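Local coordinates for lipase (Pelosinus fermentans, PDB 5AH0), which hydrolyses ester bonds, including those of the polyester poly(butylene adipate-co-terephthalate), and as a lipase probably also cleaves lipid esters, at residues K80-Y85 with D203-N208; H109-S114 with S155-A160; Y259-T264 with G344-M349. All coordinates share one frame; numbering follows the deposited sequence.

Interaction 1: residues K80-Y85 with D203-N208; sequences KGHSRY and DQWGLN. With ZN (zinc ion), chain C.
The imidazole of His-82 meets Trp-205 at its edge and Gln-204 CG over one face, while its NE2 binds zinc at 2.1 Å. Its ND1-CE1 edge is directed at the face of the Trp-205 six-membered ring in an offset edge-to-face pair, with centroids 4.7 Å apart and planes at 78°. Tryptophan offers a broad pi face to the imidazole edge, which zinc binding would probably polarise. Although CB of Trp-205 points away from residues 80-85, the benzo end of the indole swings back to reach the histidine, and its CZ3 lies 3.9 Å from Lys-80 O.

Gln-204 brings its methylene CG to 4.0 Å from the centroid of the His-82 ring, in a CH-pi contact. A first torsion of 77° sets CG between the backbone N and the carbonyl carbon, and the chain then bends, so the two side chains run side by side. At the far end, NE2 of the amide donates to Asp-56, itself a zinc ligand. Glutamine thus serves twice, its apolar stem packing on one ligand and its polar head probably helping to position another.

The backbones are tied by Ser-83 N to Gln-204 O, a long, bent hydrogen bond of 3.3 Å. Just before His-82, Gly-81 closes helix 74-80 with a Schellman motif; at its positive phi a CB would be jammed against the preceding carbonyl O, which suits glycine. Lys-80 NZ turns away from residues 203-208 and bonds Asn-232. Together with Asp-56, His-76 and Asp-233, His-82 completes a two-histidine, two-aspartate zinc site, a feature of the zinc-containing bacterial lipases related to those of Geobacillus.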
loop_
_atom_site.group_PDB
_atom_site.type_symbol
_atom_site.label_atom_id
_atom_site.label_comp_id
_atom_site.label_asym_id
_atom_site.label_seq_id
_atom_site.Cartn_x
_atom_site.Cartn_y
_atom_site.Cartn_z
ATOM N N LYS A 80 -9.082 -19.894 -1.007
ATOM C CA LYS A 80 -9.471 -18.818 -1.899
ATOM C C LYS A 80 -9.479 -19.257 -3.366
ATOM O O LYS A 80 -10.115 -18.620 -4.202
ATOM C CB LYS A 80 -8.541 -17.624 -1.712
ATOM C CG LYS A 80 -9.075 -16.582 -0.753
ATOM C CD LYS A 80 -9.105 -17.083 0.684
ATOM C CE LYS A 80 -9.698 -16.046 1.642
ATOM N NZ LYS A 80 -11.186 -16.153 1.744
ATOM N N GLY A 81 -8.769 -20.333 -3.686
ATOM C CA GLY A 81 -8.696 -20.785 -5.063
ATOM C C GLY A 81 -7.554 -20.157 -5.845
ATOM O O GLY A 81 -7.762 -19.617 -6.931
ATOM N N HIS A 82 -6.348 -20.233 -5.280
ATOM C CA HIS A 82 -5.141 -19.640 -5.864
ATOM C C HIS A 82 -4.314 -20.565 -6.737
ATOM O O HIS A 82 -4.695 -21.684 -7.034
ATOM C CB HIS A 82 -4.194 -19.161 -4.762
ATOM C CG HIS A 82 -4.456 -17.777 -4.269
ATOM N ND1 HIS A 82 -5.213 -16.866 -4.966
ATOM C CD2 HIS A 82 -4.060 -17.154 -3.134
ATOM C CE1 HIS A 82 -5.264 -15.733 -4.285
ATOM N NE2 HIS A 82 -4.577 -15.884 -3.168
ATOM N N SER A 83 -3.175 -20.031 -7.157
ATOM C CA SER A 83 -1.958 -20.795 -7.322
ATOM C C SER A 83 -1.237 -20.539 -6.015
ATOM O O SER A 83 -1.151 -19.391 -5.586
ATOM C CB SER A 83 -1.119 -20.325 -8.510
ATOM O OG SER A 83 -1.888 -20.227 -9.691
ATOM N N ARG A 84 -0.769 -21.585 -5.346
ATOM C CA ARG A 84 -0.097 -21.399 -4.063
ATOM C C ARG A 84 1.170 -20.564 -4.206
ATOM O O ARG A 84 1.456 -19.695 -3.386
ATOM C CB ARG A 84 0.250 -22.745 -3.419
ATOM C CG ARG A 84 0.940 -22.583 -2.075
ATOM C CD ARG A 84 1.652 -23.833 -1.608
ATOM N NE ARG A 84 2.539 -23.528 -0.492
ATOM C CZ ARG A 84 3.014 -24.428 0.361
ATOM N NH1 ARG A 84 2.675 -25.705 0.246
ATOM N NH2 ARG A 84 3.815 -24.042 1.345
ATOM N N TYR A 85 1.926 -20.847 -5.261
ATOM C CA TYR A 85 3.228 -20.233 -5.457
ATOM C C TYR A 85 3.166 -19.124 -6.498
ATOM O O TYR A 85 2.520 -19.275 -7.537
ATOM C CB TYR A 85 4.258 -21.288 -5.869
ATOM C CG TYR A 85 4.657 -22.243 -4.760
ATOM C CD1 TYR A 85 5.580 -21.862 -3.789
ATOM C CD2 TYR A 85 4.131 -23.536 -4.696
ATOM C CE1 TYR A 85 5.962 -22.734 -2.778
ATOM C CE2 TYR A 85 4.505 -24.413 -3.686
ATOM C CZ TYR A 85 5.420 -24.005 -2.732
ATOM O OH TYR A 85 5.803 -24.860 -1.725
ATOM N N ASP A 203 -1.433 -13.336 -11.725
ATOM C CA ASP A 203 -1.157 -14.626 -12.352
ATOM C C ASP A 203 -1.648 -15.778 -11.474
ATOM O O ASP A 203 -1.914 -16.874 -11.973
ATOM C CB ASP A 203 0.335 -14.781 -12.649
ATOM C CG ASP A 203 0.925 -13.565 -13.358
ATOM O OD1 ASP A 203 0.154 -12.692 -13.818
ATOM O OD2 ASP A 203 2.168 -13.492 -13.471
ATOM N N GLN A 204 -1.798 -15.525 -10.175
ATOM C CA GLN A 204 -2.340 -16.533 -9.270
ATOM C C GLN A 204 -3.845 -16.685 -9.470
ATOM O O GLN A 204 -4.497 -17.496 -8.803
ATOM C CB GLN A 204 -2.033 -16.187 -7.812
ATOM C CG GLN A 204 -2.901 -15.102 -7.210
ATOM C CD GLN A 204 -2.356 -13.700 -7.460
ATOM O OE1 GLN A 204 -1.798 -13.410 -8.524
ATOM N NE2 GLN A 204 -2.511 -12.823 -6.470
ATOM N N TRP A 205 -4.389 -15.898 -10.395
ATOM C CA TRP A 205 -5.778 -16.034 -10.819
ATOM C C TRP A 205 -5.872 -16.357 -12.308
ATOM O O TRP A 205 -6.956 -16.373 -12.875
ATOM C CB TRP A 205 -6.564 -14.760 -10.540
ATOM C CG TRP A 205 -6.546 -14.290 -9.119
ATOM C CD1 TRP A 205 -5.729 -13.336 -8.578
ATOM C CD2 TRP A 205 -7.395 -14.740 -8.057
ATOM N NE1 TRP A 205 -6.022 -13.160 -7.245
ATOM C CE2 TRP A 205 -7.037 -14.016 -6.899
ATOM C CE3 TRP A 205 -8.422 -15.687 -7.970
ATOM C CZ2 TRP A 205 -7.675 -14.209 -5.671
ATOM C CZ3 TRP A 205 -9.052 -15.878 -6.748
ATOM C CH2 TRP A 205 -8.675 -15.142 -5.616
ATOM N N GLY A 206 -4.726 -16.549 -12.950
ATOM C CA GLY A 206 -4.690 -16.836 -14.373
ATOM C C GLY A 206 -5.008 -15.632 -15.238
ATOM O O GLY A 206 -5.158 -15.757 -16.458
ATOM N N LEU A 207 -5.112 -14.462 -14.609
ATOM C CA LEU A 207 -5.429 -13.238 -15.335
ATOM C C LEU A 207 -4.193 -12.440 -15.738
ATOM O O LEU A 207 -4.048 -11.266 -15.380
ATOM C CB LEU A 207 -6.377 -12.369 -14.508
ATOM C CG LEU A 207 -7.776 -12.979 -14.388
ATOM C CD1 LEU A 207 -8.678 -12.170 -13.471
ATOM C CD2 LEU A 207 -8.401 -13.115 -15.770
ATOM N N ASN A 208 -3.305 -13.081 -16.488
ATOM C CA ASN A 208 -2.140 -12.410 -17.040
ATOM C C ASN A 208 -2.395 -12.015 -18.488
ATOM O O ASN A 208 -3.153 -12.684 -19.190
ATOM C CB ASN A 208 -0.911 -13.308 -16.928
ATOM C CG ASN A 208 -1.136 -14.663 -17.539
ATOM O OD1 ASN A 208 -1.533 -15.604 -16.849
ATOM N ND2 ASN A 208 -0.902 -14.774 -18.843
HETATM ZN ZN ZN C . -4.841 -14.607 -1.557
#

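Interaction 2: residues H109-S114 with S155-A160; sequences HLVAHS and SITTIA
Leu-110 to His-113 pair in parallel register with Ile-156 to Ile-159, the strands inclined by 13°. Hydrogen bonds alternate across the gap: Leu-110 N to Ser-155 O, Thr-157 N to Leu-110 O (2.8 Å), Ala-112 N to Thr-157 O, Ile-159 N to Ala-112 O and Ser-114 N to Ile-159 O (2.7 Å). The fourth is the most bent, at 134°.

Among polar side chains, a water is held by Leu-110 O, Ser-155 OG and Thr-157 OG1, which gives these buried hydroxyls a partner. Ser-155 OG also bonds His-109 ND1, but the modelled length of 2.5 Å is doubtfully short. His-113 lays CD2 3.3 Å from Ile-159 O, crossing the isoleucine at about a right angle, while its ND1 bonds Tyr-25.

Apolar contacts are light. Leu-110 CB meets Ile-156 CG1 at 4.3 Å; both branched aliphatic chains suit this face, packed by helix 116-129. Val-111 CG1 approaches Ile-159 CD1 on the face toward helix 370-380.

Past the strand, Ser-114 adopts a positive phi of 56° and its OG bonds His-357 NE2. This sharp turn between a strand and helix 116-129 is consistent with the nucleophile elbow of the alpha/beta-hydrolase fold.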
loop_
_atom_site.group_PDB
_atom_site.type_symbol
_atom_site.label_atom_id
_atom_site.label_comp_id
_atom_site.label_asym_id
_atom_site.label_seq_id
_atom_site.Cartn_x
_atom_site.Cartn_y
_atom_site.Cartn_z
ATOM N N HIS A 109 13.133 -0.229 8.083
ATOM C CA HIS A 109 11.998 0.681 8.244
ATOM C C HIS A 109 11.048 0.510 7.072
ATOM O O HIS A 109 11.467 0.632 5.919
ATOM C CB HIS A 109 12.429 2.145 8.282
ATOM C CG HIS A 109 13.456 2.464 9.318
ATOM N ND1 HIS A 109 13.164 2.514 10.663
ATOM C CD2 HIS A 109 14.765 2.793 9.201
ATOM C CE1 HIS A 109 14.256 2.839 11.333
ATOM N NE2 HIS A 109 15.240 3.014 10.470
ATOM N N LEU A 110 9.773 0.268 7.348
ATOM C CA LEU A 110 8.790 0.221 6.273
ATOM C C LEU A 110 8.106 1.573 6.125
ATOM O O LEU A 110 7.499 2.085 7.068
ATOM C CB LEU A 110 7.769 -0.893 6.514
ATOM C CG LEU A 110 8.422 -2.247 6.245
ATOM C CD1 LEU A 110 7.663 -3.422 6.872
ATOM C CD2 LEU A 110 8.618 -2.436 4.735
ATOM N N VAL A 111 8.238 2.164 4.943
ATOM C CA VAL A 111 7.526 3.394 4.611
ATOM C C VAL A 111 6.534 3.069 3.507
ATOM O O VAL A 111 6.910 2.595 2.424
ATOM C CB VAL A 111 8.482 4.530 4.160
ATOM C CG1 VAL A 111 7.704 5.744 3.743
ATOM C CG2 VAL A 111 9.478 4.883 5.282
ATOM N N ALA A 112 5.263 3.299 3.804
ATOM C CA ALA A 112 4.194 2.870 2.934
ATOM C C ALA A 112 3.232 4.006 2.644
ATOM O O ALA A 112 3.002 4.874 3.482
ATOM C CB ALA A 112 3.452 1.710 3.550
ATOM N N HIS A 113 2.669 3.965 1.447
ATOM C CA HIS A 113 1.679 4.918 0.998
ATOM C C HIS A 113 0.404 4.163 0.688
ATOM O O HIS A 113 0.446 3.044 0.173
ATOM C CB HIS A 113 2.186 5.662 -0.239
ATOM C CG HIS A 113 1.188 6.595 -0.852
ATOM N ND1 HIS A 113 0.601 6.354 -2.076
ATOM C CD2 HIS A 113 0.704 7.788 -0.437
ATOM C CE1 HIS A 113 -0.209 7.353 -2.384
ATOM N NE2 HIS A 113 -0.175 8.231 -1.400
ATOM N N SER A 114 -0.723 4.780 1.013
ATOM C CA SER A 114 -2.025 4.245 0.648
ATOM C C SER A 114 -2.194 2.816 1.171
ATOM O O SER A 114 -1.838 2.537 2.317
ATOM C CB SER A 114 -2.199 4.324 -0.872
ATOM O OG SER A 114 -3.449 3.819 -1.268
ATOM N N SER A 155 10.369 0.277 12.373
ATOM C CA SER A 155 9.306 1.263 12.331
ATOM C C SER A 155 8.408 1.078 11.136
ATOM O O SER A 155 8.807 0.525 10.113
ATOM C CB SER A 155 9.880 2.675 12.298
ATOM O OG SER A 155 10.682 2.849 11.141
ATOM N N ILE A 156 7.194 1.592 11.267
ATOM C CA ILE A 156 6.255 1.610 10.175
ATOM C C ILE A 156 5.734 3.032 10.004
ATOM O O ILE A 156 5.177 3.621 10.937
ATOM C CB ILE A 156 5.092 0.634 10.422
ATOM C CG1 ILE A 156 5.556 -0.811 10.220
ATOM C CG2 ILE A 156 3.899 0.959 9.527
ATOM C CD1 ILE A 156 4.411 -1.802 10.229
ATOM N N THR A 157 5.939 3.594 8.818
ATOM C CA THR A 157 5.368 4.885 8.506
ATOM C C THR A 157 4.339 4.681 7.422
ATOM O O THR A 157 4.653 4.116 6.375
ATOM C CB THR A 157 6.419 5.879 8.027
ATOM O OG1 THR A 157 7.381 6.089 9.062
ATOM C CG2 THR A 157 5.769 7.225 7.662
ATOM N N THR A 158 3.104 5.109 7.666
ATOM C CA THR A 158 2.085 4.997 6.637
ATOM C C THR A 158 1.594 6.378 6.257
ATOM O O THR A 158 1.484 7.279 7.090
ATOM C CB THR A 158 0.902 4.101 7.054
ATOM O OG1 THR A 158 0.117 4.762 8.049
ATOM C CG2 THR A 158 1.414 2.750 7.584
ATOM N N ILE A 159 1.380 6.549 4.960
ATOM C CA ILE A 159 1.011 7.827 4.400
ATOM C C ILE A 159 -0.244 7.692 3.581
ATOM O O ILE A 159 -0.266 6.928 2.611
ATOM C CB ILE A 159 2.119 8.375 3.512
ATOM C CG1 ILE A 159 3.443 8.377 4.274
ATOM C CG2 ILE A 159 1.745 9.778 2.999
ATOM C CD1 ILE A 159 4.612 8.842 3.444
ATOM N N ALA A 160 -1.274 8.436 3.974
ATOM C CA ALA A 160 -2.571 8.398 3.312
ATOM C C ALA A 160 -3.135 6.988 3.241
ATOM O O ALA A 160 -3.721 6.596 2.231
ATOM C CB ALA A 160 -2.458 8.984 1.909
HETATM O O HOH W 1 8.914 3.765 9.081
#

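Interaction 3: residues Y259-T264 with G344-M349; sequences YFSYST and GKWNSM
Asn-347 grips a single carbonyl twice: its backbone N, at 2.6 Å, and its side-chain ND2, at 2.9 Å, both donate to Tyr-259 O, reaching it from opposite faces of the carbonyl plane. CG beside the backbone N (chi1 -64°) folds the amide back to that oxygen, and OD1 accepts from Gln-342 N, so the amide is held at both ends. Asparagine is short enough for this and still rests CB 3.7 Å from Phe-260 CD1. The ladder continues with Ser-261 N to Asn-347 O and Met-349 N to Ser-261 O. It joins two parallel neighbours of the central alpha/beta-hydrolase sheet, in which strand 258-265 also pairs with 153-159 and strand 346-348 with 334-336.

On the face of Tyr-259 and Trp-346, Tyr-259 CB stands over the indole, 4.1 Å from the six-membered ring centroid, and the two rings meet obliquely at 45°. Small Ser-261 leaves room for the tryptophan, its CB 3.8 Å from Trp-346 CE3, and sends OG to Asn-324 O. Beyond the strand end, the flexible chain of Met-349, bent at two torsions, lies along Tyr-262: CG sits over the ring 3.5 Å from its centroid, and SD makes oblique Met-aromatic contacts with Tyr-262 and Phe-260.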
loop_
_atom_site.group_PDB
_atom_site.type_symbol
_atom_site.label_atom_id
_atom_site.label_comp_id
_atom_site.label_asym_id
_atom_site.label_seq_id
_atom_site.Cartn_x
_atom_site.Cartn_y
_atom_site.Cartn_z
ATOM N N TYR A 259 5.413 3.334 15.275
ATOM C CA TYR A 259 4.422 3.584 14.237
ATOM C C TYR A 259 4.228 5.082 14.000
ATOM O O TYR A 259 3.936 5.838 14.930
ATOM C CB TYR A 259 3.079 2.953 14.589
ATOM C CG TYR A 259 3.046 1.440 14.536
ATOM C CD1 TYR A 259 3.491 0.683 15.613
ATOM C CD2 TYR A 259 2.532 0.768 13.435
ATOM C CE1 TYR A 259 3.446 -0.708 15.589
ATOM C CE2 TYR A 259 2.479 -0.626 13.402
ATOM C CZ TYR A 259 2.935 -1.357 14.485
ATOM O OH TYR A 259 2.900 -2.733 14.471
ATOM N N PHE A 260 4.392 5.502 12.752
ATOM C CA PHE A 260 4.077 6.872 12.361
ATOM C C PHE A 260 3.038 6.879 11.241
ATOM O O PHE A 260 3.202 6.197 10.226
ATOM C CB PHE A 260 5.334 7.611 11.906
ATOM C CG PHE A 260 6.401 7.692 12.950
ATOM C CD1 PHE A 260 6.392 8.708 13.892
ATOM C CD2 PHE A 260 7.413 6.751 12.998
ATOM C CE1 PHE A 260 7.379 8.788 14.857
ATOM C CE2 PHE A 260 8.399 6.822 13.961
ATOM C CZ PHE A 260 8.379 7.844 14.894
ATOM N N SER A 261 1.993 7.682 11.417
ATOM C CA SER A 261 0.944 7.806 10.412
ATOM C C SER A 261 0.729 9.263 10.014
ATOM O O SER A 261 0.534 10.133 10.864
ATOM C CB SER A 261 -0.362 7.223 10.926
ATOM O OG SER A 261 -0.910 8.069 11.915
ATOM N N TYR A 262 0.776 9.520 8.714
ATOM C CA TYR A 262 0.515 10.839 8.180
ATOM C C TYR A 262 -0.863 10.867 7.548
ATOM O O TYR A 262 -1.241 9.925 6.859
ATOM C CB TYR A 262 1.583 11.220 7.156
ATOM C CG TYR A 262 2.927 11.523 7.769
ATOM C CD1 TYR A 262 3.855 10.517 7.991
ATOM C CD2 TYR A 262 3.264 12.821 8.134
ATOM C CE1 TYR A 262 5.084 10.790 8.560
ATOM C CE2 TYR A 262 4.492 13.106 8.707
ATOM C CZ TYR A 262 5.398 12.091 8.916
ATOM O OH TYR A 262 6.618 12.378 9.482
ATOM N N SER A 263 -1.619 11.936 7.790
ATOM C CA SER A 263 -2.964 12.057 7.231
ATOM C C SER A 263 -3.042 13.146 6.180
ATOM O O SER A 263 -2.426 14.207 6.321
ATOM C CB SER A 263 -3.978 12.330 8.335
ATOM O OG SER A 263 -4.248 11.143 9.058
ATOM N N THR A 264 -3.799 12.877 5.123
ATOM C CA THR A 264 -3.955 13.813 4.010
ATOM C C THR A 264 -5.385 14.274 3.855
ATOM O O THR A 264 -6.324 13.568 4.203
ATOM C CB THR A 264 -3.533 13.190 2.684
ATOM O OG1 THR A 264 -4.241 11.949 2.518
ATOM C CG2 THR A 264 -2.027 12.930 2.676
ATOM N N GLY A 344 5.294 1.058 20.091
ATOM C CA GLY A 344 4.105 0.260 20.327
ATOM C C GLY A 344 2.787 0.956 20.036
ATOM O O GLY A 344 1.741 0.317 20.032
ATOM N N LYS A 345 2.822 2.260 19.778
ATOM C CA LYS A 345 1.593 3.011 19.523
ATOM C C LYS A 345 1.702 3.791 18.217
ATOM O O LYS A 345 2.799 4.020 17.714
ATOM C CB LYS A 345 1.296 3.968 20.682
ATOM C CG LYS A 345 1.354 3.321 22.039
ATOM C CD LYS A 345 1.695 4.311 23.147
ATOM C CE LYS A 345 0.459 4.856 23.851
ATOM N NZ LYS A 345 0.828 5.507 25.154
ATOM N N TRP A 346 0.564 4.201 17.668
ATOM C CA TRP A 346 0.560 5.003 16.452
ATOM C C TRP A 346 0.846 6.467 16.772
ATOM O O TRP A 346 0.068 7.129 17.460
ATOM C CB TRP A 346 -0.781 4.878 15.720
ATOM C CG TRP A 346 -0.997 3.545 15.075
ATOM C CD1 TRP A 346 -1.548 2.427 15.645
ATOM C CD2 TRP A 346 -0.661 3.185 13.731
ATOM N NE1 TRP A 346 -1.572 1.395 14.736
ATOM C CE2 TRP A 346 -1.028 1.832 13.556
ATOM C CE3 TRP A 346 -0.075 3.871 12.662
ATOM C CZ2 TRP A 346 -0.832 1.160 12.351
ATOM C CZ3 TRP A 346 0.116 3.204 11.473
ATOM C CH2 TRP A 346 -0.260 1.863 11.324
ATOM N N ASN A 347 1.973 6.968 16.277
ATOM C CA ASN A 347 2.299 8.376 16.425
ATOM C C ASN A 347 1.689 9.176 15.274
ATOM O O ASN A 347 2.286 9.283 14.192
ATOM C CB ASN A 347 3.816 8.578 16.475
ATOM C CG ASN A 347 4.468 7.928 17.699
ATOM O OD1 ASN A 347 4.926 8.620 18.608
ATOM N ND2 ASN A 347 4.522 6.600 17.716
ATOM N N SER A 348 0.489 9.713 15.503
ATOM C CA SER A 348 -0.257 10.448 14.476
ATOM C C SER A 348 0.323 11.839 14.233
ATOM O O SER A 348 0.299 12.709 15.116
ATOM C CB SER A 348 -1.729 10.569 14.855
ATOM O OG SER A 348 -2.427 11.346 13.896
ATOM N N MET A 349 0.853 12.039 13.034
ATOM C CA MET A 349 1.539 13.275 12.701
ATOM C C MET A 349 0.545 14.373 12.380
ATOM O O MET A 349 -0.614 14.084 12.099
ATOM C CB MET A 349 2.495 13.041 11.533
ATOM C CG MET A 349 3.497 11.939 11.809
ATOM S SD MET A 349 4.608 12.360 13.168
ATOM C CE MET A 349 5.446 13.780 12.466
#

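How the interactions relate
Interactions 2 and 3 are consecutive parts of one parallel sheet, their centres 9 Å apart. Strand 153-159 joins them through probable hydrogen bonds from Phe-260 N to Ile-156 O (2.7 Å) and from Thr-158 N to Phe-260 O (2.8 Å), and Thr-157 CG2 packs on Tyr-262 CE1. Interaction 1 belongs to a separate surface region: its centre lies 27 Å from that of interaction 2 and 34 Å from that of interaction 3, on the opposite side of the chain's centre from the latter. Ser-114 OG, the probable nucleophile, is 18.5 Å from the zinc ion, so the metal is more plausibly structural than part of the chemistry.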